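Diketoreductase (Acinetobacter baylyi, PDB 4E12) reduces dicarbonyl compounds with NADH and probably also interconverts (3S)-3-hydroxyacyl-CoA and 3-oxoacyl-CoA, as its relatives in fatty acid beta-oxidation do. Local coordinates at residues 89-94 / 117-122. Residues are numbered along the deposited sequence; the frame is centred on the assembly and turned at random.
Sequences VIEAVP and FATNSS
Glu91 OE1 takes hydrogen bonds from two hydroxyl-bearing neighbours, Thr119 across the contact and Tyr104 of helix 97-110. Thr119 OG1 donates to Glu91 OE1 over 2.9 Å, reaching it on the syn side but 26° out of the carboxylate plane. The two side chains run side by side from paired positions on the strands; a bend at chi2 of Glu91 (-84°) folds its carboxylate across to the threonine. Glu91 OE2 accepts the N-H of Val93 with its anti lone pair, 2.9 Å from Val93 N. The same oxygen forms a salt bridge with Lys100, an NAD(+)-binding residue, so the carboxylate is held at both oxygens and probably stays ionised. Thr119 OG1 in turn accepts the N-H of Ser121 (3.1 Å from Ser121 N), which makes an ST turn just where strand 116-119 ends.

The two strands pair in parallel through three backbone hydrogen bonds: Ala118 N to Val89 O, Glu91 N to Ala118 O (the shortest, 2.7 Å) and Asn120 N to Glu91 O. On the same face as Glu91 and Thr119, Val89 CB lies 4.2 Å from Phe117 CD1. Beyond the strands, Asn120 and Ser122 belong to the NAD(+) site, and Ser122 OG bonds His143, predicted to matter for catalysis. The pairing closes the beta-alpha-beta unit 88-91, 97-110, 116-119 of a Rossmann-type domain, with the dinucleotide-binding loops at the C-terminal ends of its parallel strands.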
loop_
_atom_site.group_PDB
_atom_site.type_symbol
_atom_site.label_atom_id
_atom_site.label_comp_id
_atom_site.label_asym_id
_atom_site.label_seq_id
_atom_site.Cartn_x
_atom_site.Cartn_y
_atom_site.Cartn_z
ATOM N N VAL A 89 -18.366 -4.203 -27.859
ATOM C CA VAL A 89 -17.354 -5.229 -28.068
ATOM C C VAL A 89 -16.264 -5.011 -27.035
ATOM O O VAL A 89 -15.676 -3.928 -26.946
ATOM C CB VAL A 89 -16.742 -5.130 -29.483
ATOM C CG1 VAL A 89 -15.613 -6.146 -29.670
ATOM C CG2 VAL A 89 -17.832 -5.354 -30.522
ATOM N N ILE A 90 -16.024 -6.029 -26.231
ATOM C CA ILE A 90 -14.951 -5.958 -25.266
ATOM C C ILE A 90 -13.796 -6.764 -25.855
ATOM O O ILE A 90 -13.928 -7.962 -26.112
ATOM C CB ILE A 90 -15.395 -6.526 -23.893
ATOM C CG1 ILE A 90 -16.629 -5.771 -23.374
ATOM C CG2 ILE A 90 -14.272 -6.349 -22.884
ATOM C CD1 ILE A 90 -17.203 -6.310 -22.085
ATOM N N GLU A 91 -12.681 -6.083 -26.095
ATOM C CA GLU A 91 -11.498 -6.681 -26.690
ATOM C C GLU A 91 -10.487 -7.135 -25.633
ATOM O O GLU A 91 -9.982 -6.329 -24.846
ATOM C CB GLU A 91 -10.860 -5.693 -27.672
ATOM C CG GLU A 91 -9.523 -6.145 -28.229
ATOM C CD GLU A 91 -8.354 -5.816 -27.317
ATOM O OE1 GLU A 91 -8.126 -4.636 -27.056
ATOM O OE2 GLU A 91 -7.652 -6.738 -26.844
ATOM N N ALA A 92 -10.208 -8.436 -25.628
ATOM C CA ALA A 92 -9.309 -9.062 -24.663
ATOM C C ALA A 92 -8.412 -10.057 -25.388
ATOM O O ALA A 92 -8.265 -11.201 -24.963
ATOM C CB ALA A 92 -10.104 -9.753 -23.541
ATOM N N VAL A 93 -7.830 -9.611 -26.503
ATOM C CA VAL A 93 -6.888 -10.416 -27.282
ATOM C C VAL A 93 -5.489 -10.218 -26.690
ATOM O O VAL A 93 -5.296 -9.333 -25.856
ATOM C CB VAL A 93 -6.923 -9.993 -28.767
ATOM C CG1 VAL A 93 -8.334 -10.152 -29.327
ATOM C CG2 VAL A 93 -6.483 -8.553 -28.917
ATOM N N PRO A 94 -4.498 -11.036 -27.098
ATOM C CA PRO A 94 -3.145 -10.885 -26.547
ATOM C C PRO A 94 -2.587 -9.466 -26.573
ATOM O O PRO A 94 -3.047 -8.594 -27.318
ATOM C CB PRO A 94 -2.306 -11.847 -27.391
ATOM C CG PRO A 94 -3.267 -12.864 -27.844
ATOM C CD PRO A 94 -4.553 -12.113 -28.099
ATOM N N PHE A 117 -16.612 0.234 -28.595
ATOM C CA PHE A 117 -15.438 -0.626 -28.467
ATOM C C PHE A 117 -14.771 -0.383 -27.116
ATOM O O PHE A 117 -14.454 0.756 -26.764
ATOM C CB PHE A 117 -14.387 -0.332 -29.544
ATOM C CG PHE A 117 -14.829 -0.620 -30.960
ATOM C CD1 PHE A 117 -15.966 -1.374 -31.227
ATOM C CD2 PHE A 117 -14.090 -0.130 -32.027
ATOM C CE1 PHE A 117 -16.364 -1.637 -32.539
ATOM C CE2 PHE A 117 -14.481 -0.385 -33.347
ATOM C CZ PHE A 117 -15.616 -1.139 -33.600
ATOM N N ALA A 118 -14.520 -1.446 -26.366
ATOM C CA ALA A 118 -13.766 -1.284 -25.126
ATOM C C ALA A 118 -12.588 -2.258 -25.085
ATOM O O ALA A 118 -12.751 -3.458 -25.323
ATOM C CB ALA A 118 -14.695 -1.491 -23.932
ATOM N N THR A 119 -11.400 -1.736 -24.794
ATOM C CA THR A 119 -10.197 -2.556 -24.647
ATOM C C THR A 119 -9.962 -2.915 -23.174
ATOM O O THR A 119 -10.196 -2.084 -22.292
ATOM C CB THR A 119 -8.946 -1.803 -25.197
ATOM O OG1 THR A 119 -7.774 -2.600 -25.002
ATOM C CG2 THR A 119 -8.774 -0.449 -24.512
ATOM N N ASN A 120 -9.519 -4.147 -22.907
ATOM C CA ASN A 120 -9.203 -4.573 -21.543
ATOM C C ASN A 120 -7.696 -4.463 -21.305
ATOM O O ASN A 120 -7.189 -4.930 -20.280
ATOM C CB ASN A 120 -9.677 -6.028 -21.312
ATOM C CG ASN A 120 -9.347 -6.541 -19.919
ATOM O OD1 ASN A 120 -9.641 -5.887 -18.913
ATOM N ND2 ASN A 120 -8.717 -7.709 -19.852
ATOM N N SER A 121 -6.990 -3.805 -22.232
ATOM C CA SER A 121 -5.522 -3.847 -22.285
ATOM C C SER A 121 -4.854 -3.361 -20.999
ATOM O O SER A 121 -5.195 -2.294 -20.484
ATOM C CB SER A 121 -4.995 -3.045 -23.487
ATOM O OG SER A 121 -3.583 -3.159 -23.597
ATOM N N SER A 122 -3.896 -4.145 -20.494
ATOM C CA SER A 122 -3.083 -3.746 -19.342
ATOM C C SER A 122 -1.726 -3.155 -19.737
ATOM O O SER A 122 -0.985 -2.698 -18.865
ATOM C CB SER A 122 -2.840 -4.925 -18.378
ATOM O OG SER A 122 -4.027 -5.354 -17.722
#